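Local coordinates for protein aldose-aldose oxidoreductase (Caulobacter crescentus, PDB 5A04) that probably couples oxidation of one aldose to reduction of another, using a bound NADP(H) cofactor, at residues A[34-46]-A[52-65]. Sequence-based numbering, arbitrary orientation.
With NDP (NADPH dihydro-nicotinamide-adenine-dinucleotide phosphate), chain G.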
# COMPACT_ATOMS: atom_id res chain seq x y z
N LEU A 34 -2.73 -37.81 13.11
CA LEU A 34 -2.49 -37.33 14.45
C LEU A 34 -2.12 -38.51 15.35
O LEU A 34 -2.90 -39.45 15.50
CB LEU A 34 -3.74 -36.60 14.96
CG LEU A 34 -3.64 -36.06 16.38
CD1 LEU A 34 -2.48 -35.07 16.46
CD2 LEU A 34 -4.96 -35.41 16.78
N ALA A 35 -0.93 -38.47 15.94
CA ALA A 35 -0.41 -39.62 16.69
C ALA A 35 -0.19 -39.33 18.17
O ALA A 35 -0.23 -40.25 19.00
CB ALA A 35 0.89 -40.11 16.05
N ALA A 36 0.05 -38.07 18.52
CA ALA A 36 0.38 -37.75 19.91
C ALA A 36 0.07 -36.29 20.24
O ALA A 36 -0.06 -35.45 19.34
CB ALA A 36 1.86 -38.06 20.19
N LEU A 37 -0.05 -36.02 21.54
CA LEU A 37 -0.32 -34.68 22.04
C LEU A 37 0.72 -34.29 23.08
O LEU A 37 1.10 -35.12 23.93
CB LEU A 37 -1.72 -34.60 22.66
CG LEU A 37 -2.86 -34.94 21.70
CD1 LEU A 37 -4.14 -35.10 22.50
CD2 LEU A 37 -3.01 -33.86 20.65
N VAL A 38 1.18 -33.05 23.01
CA VAL A 38 2.13 -32.52 24.00
C VAL A 38 1.60 -31.20 24.53
O VAL A 38 1.35 -30.28 23.76
CB VAL A 38 3.52 -32.31 23.40
CG1 VAL A 38 4.52 -31.97 24.51
CG2 VAL A 38 3.97 -33.54 22.64
N SER A 39 1.41 -31.12 25.85
CA SER A 39 0.73 -29.98 26.46
C SER A 39 1.22 -29.70 27.87
O SER A 39 1.54 -30.63 28.60
CB SER A 39 -0.79 -30.21 26.51
OG SER A 39 -1.45 -29.08 27.07
N GLY A 40 1.23 -28.43 28.24
CA GLY A 40 1.51 -28.03 29.62
C GLY A 40 0.25 -27.98 30.48
O GLY A 40 0.29 -27.59 31.65
N THR A 41 -0.88 -28.37 29.90
CA THR A 41 -2.16 -28.35 30.62
C THR A 41 -2.77 -29.74 30.65
O THR A 41 -3.30 -30.21 29.64
CB THR A 41 -3.16 -27.39 29.95
OG1 THR A 41 -2.60 -26.08 29.87
CG2 THR A 41 -4.47 -27.34 30.76
N PRO A 42 -2.68 -30.42 31.81
CA PRO A 42 -3.13 -31.82 31.88
C PRO A 42 -4.57 -32.01 31.40
O PRO A 42 -4.86 -33.02 30.75
CB PRO A 42 -2.97 -32.16 33.37
CG PRO A 42 -1.85 -31.28 33.81
CD PRO A 42 -2.03 -29.99 33.06
N GLU A 43 -5.44 -31.06 31.69
CA GLU A 43 -6.84 -31.19 31.31
C GLU A 43 -7.01 -31.21 29.80
O GLU A 43 -7.91 -31.86 29.28
CB GLU A 43 -7.68 -30.06 31.92
CG GLU A 43 -9.18 -30.18 31.64
CD GLU A 43 -9.76 -31.52 32.08
OE1 GLU A 43 -9.36 -32.04 33.15
OE2 GLU A 43 -10.62 -32.06 31.34
N LYS A 44 -6.13 -30.51 29.08
CA LYS A 44 -6.18 -30.51 27.62
C LYS A 44 -5.79 -31.87 27.04
O LYS A 44 -6.34 -32.32 26.04
CB LYS A 44 -5.27 -29.42 27.04
CG LYS A 44 -5.80 -28.02 27.20
CD LYS A 44 -4.88 -27.02 26.50
CE LYS A 44 -5.22 -25.60 26.87
NZ LYS A 44 -4.27 -24.62 26.24
N LEU A 45 -4.82 -32.53 27.67
CA LEU A 45 -4.42 -33.85 27.22
C LEU A 45 -5.60 -34.83 27.36
O LEU A 45 -5.82 -35.69 26.51
CB LEU A 45 -3.22 -34.35 28.02
CG LEU A 45 -1.91 -33.60 27.76
CD1 LEU A 45 -0.84 -34.08 28.76
CD2 LEU A 45 -1.45 -33.83 26.33
N LYS A 46 -6.36 -34.67 28.44
CA LYS A 46 -7.52 -35.52 28.65
C LYS A 46 -8.59 -35.21 27.61
O LYS A 46 -9.07 -36.10 26.90
CB LYS A 46 -8.08 -35.33 30.06
CG LYS A 46 -9.38 -36.08 30.32
CD LYS A 46 -9.91 -35.80 31.72
CE LYS A 46 -11.29 -36.42 31.92
NZ LYS A 46 -11.86 -35.99 33.23
N TYR A 52 -9.84 -37.24 20.18
CA TYR A 52 -9.14 -37.71 18.99
C TYR A 52 -8.63 -39.15 19.08
O TYR A 52 -7.99 -39.64 18.15
CB TYR A 52 -7.97 -36.77 18.67
CG TYR A 52 -8.42 -35.47 18.06
CD1 TYR A 52 -8.58 -35.35 16.68
CD2 TYR A 52 -8.73 -34.37 18.85
CE1 TYR A 52 -9.01 -34.17 16.10
CE2 TYR A 52 -9.17 -33.17 18.28
CZ TYR A 52 -9.31 -33.09 16.90
OH TYR A 52 -9.74 -31.92 16.32
N GLY A 53 -8.94 -39.83 20.17
CA GLY A 53 -8.57 -41.24 20.30
C GLY A 53 -7.07 -41.43 20.46
O GLY A 53 -6.49 -42.38 19.91
N ILE A 54 -6.44 -40.52 21.19
CA ILE A 54 -5.01 -40.59 21.48
C ILE A 54 -4.81 -41.25 22.83
O ILE A 54 -5.19 -40.67 23.85
CB ILE A 54 -4.36 -39.19 21.50
CG1 ILE A 54 -4.75 -38.38 20.25
CG2 ILE A 54 -2.84 -39.32 21.66
CD1 ILE A 54 -4.35 -39.03 18.96
N PRO A 55 -4.21 -42.45 22.85
CA PRO A 55 -4.06 -43.16 24.14
C PRO A 55 -3.14 -42.41 25.09
O PRO A 55 -2.31 -41.61 24.64
CB PRO A 55 -3.47 -44.52 23.73
CG PRO A 55 -2.84 -44.29 22.41
CD PRO A 55 -3.64 -43.21 21.73
N GLU A 56 -3.28 -42.67 26.39
CA GLU A 56 -2.47 -42.02 27.42
C GLU A 56 -0.96 -42.20 27.21
O GLU A 56 -0.17 -41.34 27.59
CB GLU A 56 -2.86 -42.54 28.81
CG GLU A 56 -4.25 -42.10 29.22
CD GLU A 56 -4.54 -42.34 30.69
OE1 GLU A 56 -4.82 -43.50 31.06
OE2 GLU A 56 -4.48 -41.37 31.48
N THR A 57 -0.58 -43.31 26.59
CA THR A 57 0.82 -43.58 26.26
C THR A 57 1.37 -42.57 25.25
O THR A 57 2.58 -42.44 25.09
CB THR A 57 1.00 -44.97 25.67
OG1 THR A 57 0.12 -45.13 24.54
CG2 THR A 57 0.68 -46.05 26.71
N HIS A 58 0.47 -41.88 24.55
CA HIS A 58 0.86 -40.94 23.50
C HIS A 58 0.54 -39.50 23.89
O HIS A 58 0.43 -38.61 23.04
CB HIS A 58 0.17 -41.29 22.17
CG HIS A 58 0.66 -42.57 21.56
ND1 HIS A 58 0.76 -43.75 22.26
CD2 HIS A 58 1.08 -42.85 20.30
CE1 HIS A 58 1.21 -44.70 21.47
NE2 HIS A 58 1.41 -44.18 20.27
N ARG A 59 0.37 -39.28 25.19
CA ARG A 59 0.12 -37.95 25.74
C ARG A 59 1.32 -37.54 26.59
O ARG A 59 1.73 -38.29 27.48
CB ARG A 59 -1.16 -37.92 26.58
CG ARG A 59 -2.40 -38.35 25.81
CD ARG A 59 -3.62 -38.42 26.72
NE ARG A 59 -4.69 -39.22 26.12
CZ ARG A 59 -5.85 -39.45 26.72
NH1 ARG A 59 -6.11 -38.94 27.92
NH2 ARG A 59 -6.78 -40.19 26.11
N TYR A 60 1.87 -36.36 26.33
CA TYR A 60 3.08 -35.90 27.01
C TYR A 60 2.87 -34.53 27.63
O TYR A 60 2.18 -33.69 27.06
CB TYR A 60 4.26 -35.84 26.04
CG TYR A 60 4.59 -37.16 25.40
CD1 TYR A 60 3.90 -37.60 24.28
CD2 TYR A 60 5.61 -37.97 25.91
CE1 TYR A 60 4.19 -38.81 23.69
CE2 TYR A 60 5.92 -39.18 25.31
CZ TYR A 60 5.20 -39.60 24.20
OH TYR A 60 5.50 -40.80 23.59
N SER A 61 3.47 -34.30 28.80
CA SER A 61 3.61 -32.95 29.33
C SER A 61 4.89 -32.34 28.76
O SER A 61 5.66 -33.02 28.10
CB SER A 61 3.66 -32.97 30.85
OG SER A 61 4.88 -33.55 31.28
N TYR A 62 5.13 -31.06 29.02
CA TYR A 62 6.42 -30.50 28.62
C TYR A 62 7.55 -31.12 29.45
O TYR A 62 8.70 -31.16 29.00
CB TYR A 62 6.43 -28.97 28.77
CG TYR A 62 5.43 -28.26 27.89
CD1 TYR A 62 5.11 -28.75 26.63
CD2 TYR A 62 4.78 -27.12 28.33
CE1 TYR A 62 4.19 -28.11 25.83
CE2 TYR A 62 3.85 -26.47 27.54
CZ TYR A 62 3.56 -26.97 26.29
OH TYR A 62 2.64 -26.33 25.49
N GLU A 63 7.24 -31.62 30.64
CA GLU A 63 8.25 -32.27 31.48
C GLU A 63 8.63 -33.65 30.95
O GLU A 63 9.77 -34.08 31.11
CB GLU A 63 7.75 -32.38 32.92
CG GLU A 63 7.48 -31.03 33.58
CD GLU A 63 6.92 -31.17 34.97
OE1 GLU A 63 6.24 -32.19 35.25
OE2 GLU A 63 7.16 -30.26 35.80
N THR A 64 7.69 -34.35 30.32
CA THR A 64 7.98 -35.70 29.84
C THR A 64 8.22 -35.76 28.33
O THR A 64 8.45 -36.84 27.80
CB THR A 64 6.84 -36.71 30.19
OG1 THR A 64 5.63 -36.35 29.52
CG2 THR A 64 6.60 -36.77 31.70
N PHE A 65 8.17 -34.61 27.66
CA PHE A 65 8.25 -34.56 26.19
C PHE A 65 9.46 -35.29 25.61
O PHE A 65 9.36 -35.93 24.58
CB PHE A 65 8.22 -33.09 25.72
CG PHE A 65 8.52 -32.91 24.24
CD1 PHE A 65 7.75 -33.53 23.27
CD2 PHE A 65 9.56 -32.09 23.83
CE1 PHE A 65 8.02 -33.35 21.92
CE2 PHE A 65 9.84 -31.91 22.48
CZ PHE A 65 9.07 -32.55 21.52
PA NDP G . -2.45 -19.61 21.92
O1A NDP G . -2.09 -18.69 23.02
O2A NDP G . -3.89 -19.70 21.49
O5B NDP G . -1.93 -21.14 22.25
C5B NDP G . -0.60 -21.08 22.66
C4B NDP G . -0.35 -22.41 23.39
O4B NDP G . 1.05 -22.62 23.59
C3B NDP G . -1.01 -22.37 24.78
O3B NDP G . -2.35 -22.76 24.72
C2B NDP G . -0.23 -23.47 25.50
O2B NDP G . -0.65 -24.67 25.19
C1B NDP G . 1.19 -23.32 24.81
N9A NDP G . 2.16 -22.63 25.67
C8A NDP G . 3.36 -23.14 26.16
N7A NDP G . 4.02 -22.27 26.95
C5A NDP G . 3.20 -21.14 26.98
C6A NDP G . 3.34 -19.89 27.62
N6A NDP G . 4.44 -19.63 28.39
N1A NDP G . 2.38 -18.92 27.50
C2A NDP G . 1.30 -19.26 26.70
N3A NDP G . 1.04 -20.39 26.03
C4A NDP G . 2.03 -21.34 26.19
O3 NDP G . -1.52 -19.01 20.69
PN NDP G . -1.96 -19.40 19.17
O1N NDP G . -2.22 -20.84 19.00
O2N NDP G . -2.73 -18.31 18.48
O5D NDP G . -0.41 -19.16 18.39
C5D NDP G . 0.56 -20.11 18.76
C4D NDP G . 1.62 -20.14 17.63
O4D NDP G . 0.94 -20.40 16.36
C3D NDP G . 2.33 -18.75 17.45
O3D NDP G . 3.70 -18.94 17.06
C2D NDP G . 1.56 -18.11 16.30
O2D NDP G . 2.38 -17.24 15.53
C1D NDP G . 1.23 -19.37 15.44
N1N NDP G . 0.00 -19.16 14.68
C2N NDP G . -0.01 -19.38 13.31
C3N NDP G . -1.17 -19.20 12.61
C7N NDP G . -1.18 -19.42 11.17
O7N NDP G . -2.16 -19.12 10.46
N7N NDP G . -0.07 -20.01 10.57
C4N NDP G . -2.44 -18.77 13.26
C5N NDP G . -2.31 -18.52 14.71
C6N NDP G . -1.16 -18.72 15.35
P2B NDP G . -0.74 -25.85 26.44
O1X NDP G . 0.67 -25.77 26.99
O2X NDP G . -1.82 -25.23 27.28
O3X NDP G . -1.10 -27.11 25.67
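Leu37 and Ser39 hydrogen-bond to His58 and Tyr60, setting Leu37 beside Arg59 and Val38 beside Tyr60 in parallel: Leu37 N to His58 O at 3.0 Å, Tyr60 N to Leu37 O at 2.8 Å, and Ser39 N to Tyr60 O. Just beyond, residues of both segments reach the 2'-phosphate of NADPH. There Gly40 N, Thr41 OG1 and Lys44 NZ donate to phosphate oxygens, Lys44 NZ to O2X of NDP at 2.7 Å, while Tyr62 OH adds a weak bond to O1X; Ser39 OG lies too close to O3X for the length to be trusted. With OG anti to the backbone N (chi1 -178°), beside the carbonyl carbon, Ser39 accepts from Thr41 N in an ST turn. One face of the Tyr62 ring covers the Ser39-Gly40 peptide, the planes inclined by about 30°, Ser39 C over its centre and Gly40 N nearer the rim, 3.3 Å from CE2. This is the second beta-alpha-beta unit of a Rossmann fold, strand 32-38, helix 42-52 and edge strand 59-60; such a phosphate pocket after the second strand is consistent with NADP(H) use. Arg59 turns one guanidinium face to Leu45 O and grips Ile54 O side-on with NE and NH2, which tethers the loop before the strand. Leu45 CD1 rests 3.5 Å from Tyr60 O. On the sheet face of Val38 and Tyr60, Val38 CG1 and CG2 both press on Phe65 CD1, and CG2 meets Tyr60 CB; Tyr60 OH bonds to Asn71. Ile54 wedges CG1 against Leu37 CD1 and CD1 against Leu34 CG. Farther out, Leu34 CD2 touches Tyr52 CD1 at 3.6 Å.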